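Local coordinates for uncharacterized peroxidase-related protein (Silicibacter sp., PDB 2PFX) that is of unknown function but is probably a peroxidase-related oxidoreductase of the AhpD-like, carboxymuconolactone decarboxylase family, at residues I76-S81 with M109-Y114; H93-R98 with A184-Q189. One frame throughout, in Å; residues are numbered along the deposited sequence.

Contact 1: residues I76-S81 with M109-Y114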
loop_
_atom_site.group_PDB
_atom_site.type_symbol
_atom_site.label_atom_id
_atom_site.label_comp_id
_atom_site.label_asym_id
_atom_site.label_seq_id
_atom_site.Cartn_x
_atom_site.Cartn_y
_atom_site.Cartn_z
ATOM N N ILE A 76 0.851 -23.979 -1.473
ATOM C CA ILE A 76 -0.071 -22.871 -1.401
ATOM C C ILE A 76 0.009 -22.287 0.000
ATOM O O ILE A 76 0.099 -21.084 0.205
ATOM C CB ILE A 76 -1.512 -23.298 -1.715
ATOM C CG1 ILE A 76 -1.784 -23.576 -3.193
ATOM C CG2 ILE A 76 -2.520 -22.269 -1.229
ATOM C CD1 ILE A 76 -3.109 -24.294 -3.448
ATOM N N ALA A 77 0.004 -23.214 0.960
ATOM C CA ALA A 77 0.026 -22.764 2.353
ATOM C C ALA A 77 1.192 -21.842 2.663
ATOM O O ALA A 77 1.065 -20.813 3.328
ATOM C CB ALA A 77 0.082 -23.986 3.258
ATOM N N VAL A 78 2.363 -22.249 2.196
ATOM C CA VAL A 78 3.583 -21.474 2.454
ATOM C C VAL A 78 3.604 -20.150 1.733
ATOM O O VAL A 78 4.074 -19.140 2.245
ATOM C CB VAL A 78 4.831 -22.287 2.061
ATOM C CG1 VAL A 78 6.099 -21.452 2.232
ATOM C CG2 VAL A 78 4.897 -23.534 2.911
ATOM N N VAL A 79 3.113 -20.118 0.499
ATOM C CA VAL A 79 3.079 -18.840 -0.219
ATOM C C VAL A 79 2.128 -17.882 0.476
ATOM O O VAL A 79 2.441 -16.700 0.716
ATOM C CB VAL A 79 2.708 -19.091 -1.685
ATOM C CG1 VAL A 79 2.298 -17.808 -2.385
ATOM C CG2 VAL A 79 3.878 -19.770 -2.383
ATOM N N VAL A 80 0.944 -18.329 0.852
ATOM C CA VAL A 80 0.028 -17.495 1.647
ATOM C C VAL A 80 0.735 -17.015 2.905
ATOM O O VAL A 80 0.738 -15.817 3.191
ATOM C CB VAL A 80 -1.278 -18.233 1.988
ATOM C CG1 VAL A 80 -2.194 -17.361 2.840
ATOM C CG2 VAL A 80 -2.001 -18.643 0.708
ATOM N N SER A 81 1.348 -17.922 3.665
ATOM C CA SER A 81 2.016 -17.565 4.905
ATOM C C SER A 81 3.149 -16.578 4.749
ATOM O O SER A 81 3.452 -15.783 5.618
ATOM C CB SER A 81 2.632 -18.823 5.528
ATOM O OG SER A 81 1.651 -19.817 5.682
HETATM N N MSE A 109 12.669 -21.335 -0.861
HETATM C CA MSE A 109 12.205 -20.465 -1.927
HETATM C C MSE A 109 10.775 -20.022 -1.691
HETATM O O MSE A 109 10.465 -18.855 -1.871
HETATM C CB MSE A 109 12.324 -21.155 -3.296
HETATM C CG MSE A 109 13.748 -21.284 -3.798
HETATM SE SE MSE A 109 13.778 -22.491 -5.323
HETATM C CE MSE A 109 15.344 -21.676 -6.080
ATOM N N LEU A 110 9.882 -20.918 -1.292
ATOM C CA LEU A 110 8.477 -20.555 -1.128
ATOM C C LEU A 110 8.302 -19.680 0.109
ATOM O O LEU A 110 7.452 -18.804 0.145
ATOM C CB LEU A 110 7.598 -21.800 -1.052
ATOM C CG LEU A 110 7.626 -22.745 -2.257
ATOM C CD1 LEU A 110 6.531 -23.804 -2.189
ATOM C CD2 LEU A 110 7.472 -22.016 -3.582
ATOM N N VAL A 111 9.156 -19.955 1.105
ATOM C CA VAL A 111 9.066 -19.167 2.339
ATOM C C VAL A 111 9.482 -17.726 2.072
ATOM O O VAL A 111 8.888 -16.764 2.577
ATOM C CB VAL A 111 9.937 -19.815 3.425
ATOM C CG1 VAL A 111 10.268 -18.826 4.533
ATOM C CG2 VAL A 111 9.224 -21.031 3.993
HETATM N N MSE A 112 10.511 -17.556 1.244
HETATM C CA MSE A 112 11.149 -16.280 0.994
HETATM C C MSE A 112 10.642 -15.498 -0.194
HETATM O O MSE A 112 10.299 -14.315 -0.103
HETATM C CB MSE A 112 12.661 -16.518 0.805
HETATM C CG MSE A 112 13.305 -17.121 2.069
HETATM SE SE MSE A 112 15.077 -17.709 1.702
HETATM C CE MSE A 112 15.593 -18.081 3.514
ATOM N N ASN A 113 10.600 -16.083 -1.366
ATOM C CA ASN A 113 10.023 -15.371 -2.518
ATOM C C ASN A 113 9.687 -16.410 -3.583
ATOM O O ASN A 113 10.620 -16.817 -4.272
ATOM C CB ASN A 113 10.977 -14.344 -3.089
ATOM C CG ASN A 113 10.426 -13.670 -4.340
ATOM O OD1 ASN A 113 9.267 -13.839 -4.699
ATOM N ND2 ASN A 113 11.234 -12.879 -5.034
ATOM N N TYR A 114 8.441 -16.849 -3.664
ATOM C CA TYR A 114 8.125 -18.017 -4.474
ATOM C C TYR A 114 8.444 -17.823 -5.950
ATOM O O TYR A 114 8.597 -18.778 -6.722
ATOM C CB TYR A 114 6.644 -18.379 -4.287
ATOM C CG TYR A 114 5.679 -17.535 -5.072
ATOM C CD1 TYR A 114 5.274 -16.297 -4.596
ATOM C CD2 TYR A 114 5.174 -17.973 -6.294
ATOM C CE1 TYR A 114 4.391 -15.515 -5.315
ATOM C CE2 TYR A 114 4.288 -17.195 -7.015
ATOM C CZ TYR A 114 3.902 -15.970 -6.520
ATOM O OH TYR A 114 3.015 -15.174 -7.213
#
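On helix 70-84 the carbonyl oxygen of Ala-77 is gripped twice by Ser-81, just beside the valines Val-78 and Val-79 that meet Leu-110, Val-111 and Tyr-114. Ser-81 OG donates to Ala-77 O at 2.6 Å from above the carbonyl plane, while Ser-81 N makes the ordinary helical bond to the same oxygen at 2.9 Å from the opposite face. The hydroxyl thus donates within its own helix, and the join to 109-114 has no hydrogen bond; it is made of hydrocarbon.

Val-78 makes the closest contact. Its CG1, anti to the backbone N (chi1 176°), presses on the peptide link between Leu-110 and Val-111, 3.5 Å from Leu-110 C. The same methyl touches the CB of Leu-110 and, at 3.6 Å, Val-111 CG2, although the CB of Val-111 points away from helix 70-84. The backbones come close here, the CA atoms of Val-79 and Leu-110 lying 5.7 Å apart.

Val-79 reaches past the end of helix 104-112 to Tyr-114. Its CG2 sits 3.6 Å from Tyr-114 CB, and its CG1 lies 4.0 Å above one face of the ring, toward the rim. The tyrosine can offer that face because its CG stands between the backbone N and carbonyl carbon (chi1 79°). Its hydroxyl is tied to Asp-128 on helix 121-136, which also covers Val-79 with Leu-127. On helix 87-101, His-93 is touched by Val-78 and Cys-89 by Ser-81. Such close helix-to-helix packing, with a redox role here only inferred, is consistent with the AhpD-like fold, where a cysteine pair and a histidine sit around the start of the following helix.

Contact 2: residues H93-R98 with A184-Q189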
loop_
_atom_site.group_PDB
_atom_site.type_symbol
_atom_site.label_atom_id
_atom_site.label_comp_id
_atom_site.label_asym_id
_atom_site.label_seq_id
_atom_site.Cartn_x
_atom_site.Cartn_y
_atom_site.Cartn_z
ATOM N N HIS A 93 4.587 -25.303 7.812
ATOM C CA HIS A 93 4.268 -25.725 6.438
ATOM C C HIS A 93 5.501 -25.677 5.556
ATOM O O HIS A 93 5.627 -26.467 4.603
ATOM C CB HIS A 93 3.111 -24.856 5.937
ATOM C CG HIS A 93 1.882 -25.243 6.693
ATOM N ND1 HIS A 93 1.203 -26.414 6.446
ATOM C CD2 HIS A 93 1.252 -24.644 7.734
ATOM C CE1 HIS A 93 0.179 -26.511 7.277
ATOM N NE2 HIS A 93 0.178 -25.454 8.072
ATOM N N GLY A 94 6.445 -24.809 5.885
ATOM C CA GLY A 94 7.764 -24.861 5.293
ATOM C C GLY A 94 8.378 -26.253 5.415
ATOM O O GLY A 94 8.891 -26.819 4.446
ATOM N N ALA A 95 8.344 -26.832 6.601
ATOM C CA ALA A 95 8.809 -28.169 6.928
ATOM C C ALA A 95 8.108 -29.196 6.057
ATOM O O ALA A 95 8.727 -30.088 5.481
ATOM C CB ALA A 95 8.588 -28.497 8.411
ATOM N N ALA A 96 6.785 -29.029 5.967
ATOM C CA ALA A 96 5.953 -29.925 5.175
ATOM C C ALA A 96 6.371 -29.924 3.710
ATOM O O ALA A 96 6.466 -30.997 3.101
ATOM C CB ALA A 96 4.484 -29.563 5.309
ATOM N N VAL A 97 6.624 -28.755 3.138
ATOM C CA VAL A 97 7.127 -28.698 1.763
ATOM C C VAL A 97 8.504 -29.342 1.673
ATOM O O VAL A 97 8.803 -30.096 0.721
ATOM C CB VAL A 97 7.135 -27.246 1.261
ATOM C CG1 VAL A 97 7.869 -27.091 -0.064
ATOM C CG2 VAL A 97 5.692 -26.789 1.099
ATOM N N ARG A 98 9.401 -29.115 2.640
ATOM C CA ARG A 98 10.724 -29.738 2.546
ATOM C C ARG A 98 10.572 -31.263 2.588
ATOM O O ARG A 98 11.249 -31.985 1.856
ATOM C CB ARG A 98 11.661 -29.261 3.656
ATOM C CG ARG A 98 11.943 -27.766 3.731
ATOM C CD ARG A 98 13.125 -27.523 4.623
ATOM N NE ARG A 98 12.922 -27.869 6.021
ATOM C CZ ARG A 98 12.288 -27.096 6.890
ATOM N NH1 ARG A 98 11.774 -25.933 6.526
ATOM N NH2 ARG A 98 12.145 -27.474 8.151
ATOM N N ALA A 184 9.399 -26.450 18.392
ATOM C CA ALA A 184 10.815 -26.234 18.095
ATOM C C ALA A 184 11.367 -27.288 17.151
ATOM O O ALA A 184 12.326 -27.003 16.434
ATOM C CB ALA A 184 11.594 -26.193 19.404
ATOM N N GLU A 185 10.753 -28.461 17.133
ATOM C CA GLU A 185 11.272 -29.564 16.342
ATOM C C GLU A 185 11.233 -29.275 14.856
ATOM O O GLU A 185 12.054 -29.819 14.119
ATOM C CB GLU A 185 10.473 -30.854 16.583
ATOM C CG GLU A 185 10.667 -31.406 17.991
ATOM C CD GLU A 185 9.492 -31.063 18.891
ATOM O OE1 GLU A 185 9.200 -29.859 19.023
ATOM O OE2 GLU A 185 8.865 -31.983 19.453
ATOM N N TYR A 186 10.277 -28.461 14.422
ATOM C CA TYR A 186 10.158 -28.238 12.982
ATOM C C TYR A 186 11.396 -27.691 12.299
ATOM O O TYR A 186 11.690 -28.007 11.137
ATOM C CB TYR A 186 9.037 -27.230 12.752
ATOM C CG TYR A 186 7.621 -27.760 12.784
ATOM C CD1 TYR A 186 7.183 -28.810 12.002
ATOM C CD2 TYR A 186 6.670 -27.168 13.629
ATOM C CE1 TYR A 186 5.877 -29.270 12.045
ATOM C CE2 TYR A 186 5.373 -27.623 13.671
ATOM C CZ TYR A 186 4.963 -28.674 12.884
ATOM O OH TYR A 186 3.647 -29.093 12.976
ATOM N N HIS A 187 12.117 -26.813 12.985
ATOM C CA HIS A 187 13.114 -25.972 12.354
ATOM C C HIS A 187 14.207 -26.810 11.710
ATOM O O HIS A 187 14.672 -26.480 10.623
ATOM C CB HIS A 187 13.749 -25.012 13.373
ATOM C CG HIS A 187 12.782 -24.015 13.909
ATOM N ND1 HIS A 187 12.348 -22.934 13.177
ATOM C CD2 HIS A 187 12.154 -23.930 15.111
ATOM C CE1 HIS A 187 11.512 -22.223 13.906
ATOM N NE2 HIS A 187 11.363 -22.800 15.081
ATOM N N GLY A 188 14.615 -27.875 12.386
ATOM C CA GLY A 188 15.741 -28.649 11.934
ATOM C C GLY A 188 15.426 -29.829 11.045
ATOM O O GLY A 188 16.339 -30.558 10.649
ATOM N N GLN A 189 14.153 -30.021 10.749
ATOM C CA GLN A 189 13.656 -31.169 10.016
ATOM C C GLN A 189 13.825 -31.026 8.515
ATOM O O GLN A 189 13.602 -29.953 7.970
ATOM C CB GLN A 189 12.166 -31.373 10.324
ATOM C CG GLN A 189 11.913 -31.903 11.722
ATOM C CD GLN A 189 10.456 -32.155 12.026
ATOM O OE1 GLN A 189 9.529 -31.604 11.432
ATOM N NE2 GLN A 189 10.224 -33.026 13.008
#
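The C-terminal tail is clipped to helix 87-101, the helix that carries Cys-89 and His-93, by Arg-98, which grips the backbone of Gln-189. NE and NH2 approach side-on and both donate to one atom: Arg-98 NE to Gln-189 O is 2.9 Å, and NH2 to the same oxygen is likewise 2.9 Å. The carbonyl oxygen lies in the guanidinium plane, NE nearly in line with the C=O bond and NH2 on a lone pair. A bend at chi3 (-66°) folds the guanidinium back over its own helix, where the CA of Ala-95 lies 3.5 Å above one face. Tyr-186 O, at the edge of the group, is 3.1 Å from Arg-98 NH2. Ala-95 CB meets Tyr-186 CD1 at 3.9 Å. A leucine at Arg-98 would probably leave the carbonyl of Gln-189 without its two donors and the tail freer to move. Glu-74 of helix 70-84 is hydrogen-bonded to His-93, Pro-104 of helix 104-112 touches Arg-98, Tyr-186 packs between helix 87-101 and the loop with Met-36 and Pro-38, and His-187 packs on Gln-105 of a neighbouring subunit.

The two contacts have centres about 13 Å apart and alternate along the chain: 76-81, 93-98, 109-114, then 184-189. Helices 70-84, 87-101 and 104-112 follow one another, so contact 1 joins the first to the third, while contact 2 fastens the late tail to the middle one. They meet directly where Val-78 CG2 packs 3.5 Å from His-93 C and 3.8 Å from Val-97 CG2. Val-97 in turn touches Leu-110, closing the three helices on one another. Helix 87-101 thus lies against the pair joined in contact 1 through Val-78 and Val-97, and carries the tail in contact 2; its His-93, paired with Glu-74, probably serves the redox centre.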